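Local coordinates for protein putative branched-chain-amino-acid aminotransferase (Thermotoga maritima MSB8, PDB 3CSW) that probably catalyses the pyridoxal-phosphate-dependent transfer of the amino group between leucine, isoleucine or valine and 2-oxoglutarate, at residues I118-I129 with S241-N251. Sequence-based numbering, arbitrary orientation. Where two conformers were deposited one is given.
Sequences IPDLETGVEVKI and SAGVVPVRRLN
Val125 and Val127 meet Val245, Val247 and Leu250 where two mixed sheets of this class-IV aminotransferase join. The chain turns a corner at Arg248, between strand 243-247 of one sheet and 249-250 of the other. Strand 125-129 crosses the axis of 243-247 at 76°. Val125 pairs in parallel with Val247; the register then slips by one, a beta bulge, and Glu126 and Val127 pair with Arg249 and Leu250. On the apolar face, Val127 CG2 fits the hollow between Val247 CG1 and Leu250 CD1, 3.7 Å from Leu250 CD1. A chi1 of -58° sets this CG2 between the backbone N and the carbonyl carbon, facing the gap. Leu237 of strand 234-239 also packs here. Leu121 CD1 sits in the fork of Val245, 3.6 Å from both Val245 CG1 and Val245 CG2. Gly124 lets the chains come close: its CA lies 3.2 Å from Pro246 O. At the bulge, Val125 O accepts a hydrogen bond from Arg248 N at 2.9 Å and a weak one from Arg249 N. On the other face Glu126, bent at chi2, turns its carboxylate toward the stem and guanidinium edge of Arg249. The salt bridge there is weak and rests on one of two deposited conformers, so its detail is doubtful. At the end of the pairing, the side chain of Asn251 takes over from the backbone: Ile129 N donates to a lone pair of Asn251 OD1 at 2.9 Å.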
# COMPACT_ATOMS: atom_id res chain seq x y z
N ILE A 118 24.29 20.85 24.29
CA ILE A 118 23.88 19.46 24.33
C ILE A 118 23.58 19.09 25.79
O ILE A 118 24.46 19.21 26.64
CB ILE A 118 24.99 18.55 23.73
CG1 ILE A 118 24.46 17.14 23.48
CG2 ILE A 118 26.28 18.54 24.60
CD1 ILE A 118 23.29 17.12 22.49
N PRO A 119 22.34 18.65 26.07
CA PRO A 119 21.93 18.34 27.45
C PRO A 119 22.39 16.97 27.97
O PRO A 119 22.92 16.15 27.21
CB PRO A 119 20.40 18.40 27.38
CG PRO A 119 20.07 18.01 25.97
CD PRO A 119 21.24 18.43 25.11
N ASP A 120 22.18 16.73 29.27
CA ASP A 120 22.53 15.45 29.90
C ASP A 120 21.39 14.47 29.69
O ASP A 120 20.33 14.58 30.30
CB ASP A 120 22.82 15.62 31.40
CG ASP A 120 23.33 14.32 32.06
OD1 ASP A 120 24.02 13.51 31.39
OD2 ASP A 120 23.04 14.11 33.26
N LEU A 121 21.64 13.50 28.81
CA LEU A 121 20.65 12.52 28.45
C LEU A 121 20.97 11.16 29.07
O LEU A 121 20.49 10.14 28.61
CB LEU A 121 20.57 12.42 26.91
CG LEU A 121 20.36 13.73 26.13
CD1 LEU A 121 20.35 13.47 24.65
CD2 LEU A 121 19.08 14.47 26.53
N GLU A 122 21.76 11.15 30.14
CA GLU A 122 22.12 9.89 30.81
C GLU A 122 20.89 9.22 31.42
O GLU A 122 20.80 8.01 31.46
CB GLU A 122 23.19 10.14 31.90
N THR A 123 19.94 10.04 31.88
CA THR A 123 18.66 9.57 32.42
C THR A 123 17.61 9.03 31.38
O THR A 123 16.56 8.51 31.75
CB THR A 123 18.01 10.71 33.23
OG1 THR A 123 16.70 10.32 33.66
CG2 THR A 123 17.90 11.99 32.37
N GLY A 124 17.89 9.17 30.09
CA GLY A 124 16.98 8.67 29.05
C GLY A 124 15.92 9.67 28.63
O GLY A 124 15.62 10.63 29.35
N VAL A 125 15.35 9.47 27.44
CA VAL A 125 14.31 10.37 26.94
C VAL A 125 13.01 9.59 26.70
O VAL A 125 13.01 8.34 26.72
CB VAL A 125 14.76 11.10 25.63
CG1 VAL A 125 16.06 11.89 25.86
CG2 VAL A 125 14.91 10.10 24.45
N GLU A 126 11.93 10.35 26.56
CA GLU A 126 10.61 9.85 26.14
C GLU A 126 10.44 10.04 24.63
O GLU A 126 10.79 11.09 24.10
CB GLU A 126 9.48 10.63 26.83
CG GLU A 126 8.04 10.44 26.25
CD GLU A 126 7.36 9.14 26.68
OE1 GLU A 126 7.64 8.67 27.78
OE2 GLU A 126 6.51 8.63 25.93
N VAL A 127 9.93 9.03 23.94
CA VAL A 127 9.58 9.12 22.52
C VAL A 127 8.16 8.57 22.36
O VAL A 127 7.66 7.80 23.21
CB VAL A 127 10.57 8.37 21.58
CG1 VAL A 127 11.97 8.87 21.75
CG2 VAL A 127 10.55 6.87 21.82
N LYS A 128 7.50 8.96 21.28
CA LYS A 128 6.16 8.45 20.99
C LYS A 128 6.05 8.07 19.53
O LYS A 128 6.73 8.66 18.68
CB LYS A 128 5.11 9.51 21.34
CG LYS A 128 5.01 9.77 22.79
CD LYS A 128 4.05 10.87 23.13
CE LYS A 128 4.10 11.16 24.61
NZ LYS A 128 2.95 11.99 25.00
N ILE A 129 5.18 7.10 19.22
CA ILE A 129 4.85 6.76 17.82
C ILE A 129 4.17 7.98 17.16
O ILE A 129 3.21 8.54 17.70
CB ILE A 129 3.92 5.48 17.71
CG1 ILE A 129 4.57 4.25 18.37
CG2 ILE A 129 3.61 5.12 16.25
CD1 ILE A 129 5.97 3.89 17.84
N SER A 241 23.88 15.81 16.68
CA SER A 241 24.19 16.72 17.78
C SER A 241 24.53 16.01 19.06
O SER A 241 25.47 16.42 19.73
CB SER A 241 23.08 17.77 17.99
OG SER A 241 21.82 17.17 18.24
N ALA A 242 23.81 14.93 19.37
CA ALA A 242 23.88 14.29 20.66
C ALA A 242 24.56 12.92 20.68
O ALA A 242 24.97 12.47 21.73
CB ALA A 242 22.47 14.18 21.26
N GLY A 243 24.70 12.25 19.53
CA GLY A 243 25.32 10.92 19.49
C GLY A 243 24.30 9.83 19.85
O GLY A 243 23.27 9.74 19.21
N VAL A 244 24.59 9.03 20.88
CA VAL A 244 23.66 7.98 21.34
C VAL A 244 22.73 8.54 22.42
O VAL A 244 23.21 9.09 23.40
CB VAL A 244 24.39 6.73 21.87
CG1 VAL A 244 23.41 5.74 22.53
CG2 VAL A 244 25.18 6.06 20.76
N VAL A 245 21.42 8.40 22.23
CA VAL A 245 20.42 8.93 23.14
C VAL A 245 19.56 7.77 23.64
O VAL A 245 18.76 7.21 22.89
CB VAL A 245 19.57 10.04 22.45
CG1 VAL A 245 18.53 10.63 23.42
CG2 VAL A 245 20.48 11.18 21.92
N PRO A 246 19.71 7.41 24.93
CA PRO A 246 18.93 6.30 25.47
C PRO A 246 17.46 6.65 25.59
O PRO A 246 17.13 7.79 25.93
CB PRO A 246 19.52 6.08 26.87
CG PRO A 246 20.66 6.94 26.98
CD PRO A 246 20.58 8.00 25.95
N VAL A 247 16.59 5.68 25.31
CA VAL A 247 15.15 5.88 25.42
C VAL A 247 14.66 5.15 26.66
O VAL A 247 14.76 3.91 26.74
CB VAL A 247 14.35 5.39 24.17
CG1 VAL A 247 12.83 5.46 24.42
CG2 VAL A 247 14.75 6.20 22.88
N ARG A 248 14.16 5.89 27.64
CA ARG A 248 13.61 5.24 28.83
C ARG A 248 12.12 4.84 28.73
O ARG A 248 11.68 3.94 29.46
CB ARG A 248 13.86 6.07 30.08
CG ARG A 248 13.01 7.23 30.25
CD ARG A 248 13.17 7.82 31.69
NE ARG A 248 12.78 9.22 31.59
CZ ARG A 248 11.52 9.65 31.46
NH1 ARG A 248 10.49 8.80 31.48
NH2 ARG A 248 11.29 10.95 31.31
N ARG A 249 11.39 5.48 27.82
CA ARG A 249 9.96 5.23 27.65
C ARG A 249 9.48 5.49 26.20
O ARG A 249 9.82 6.51 25.60
CB ARG A 249 9.24 6.14 28.62
CG ARG A 249 7.80 5.86 28.87
CD ARG A 249 7.40 6.61 30.14
NE ARG A 249 6.10 6.22 30.67
CZ ARG A 249 4.97 6.90 30.48
NH1 ARG A 249 4.96 8.03 29.76
NH2 ARG A 249 3.83 6.46 31.02
N LEU A 250 8.74 4.53 25.63
CA LEU A 250 8.08 4.66 24.35
C LEU A 250 6.58 4.66 24.62
O LEU A 250 6.05 3.70 25.16
CB LEU A 250 8.45 3.48 23.42
CG LEU A 250 7.67 3.28 22.11
CD1 LEU A 250 7.80 4.49 21.16
CD2 LEU A 250 8.09 1.93 21.44
N ASN A 251 5.90 5.73 24.24
CA ASN A 251 4.49 5.88 24.56
C ASN A 251 4.34 5.70 26.09
O ASN A 251 4.92 6.48 26.85
CB ASN A 251 3.61 4.92 23.72
CG ASN A 251 3.44 5.36 22.26
OD1 ASN A 251 4.19 6.19 21.74
ND2 ASN A 251 2.45 4.81 21.59
O HOH W 1 1.58 7.40 19.75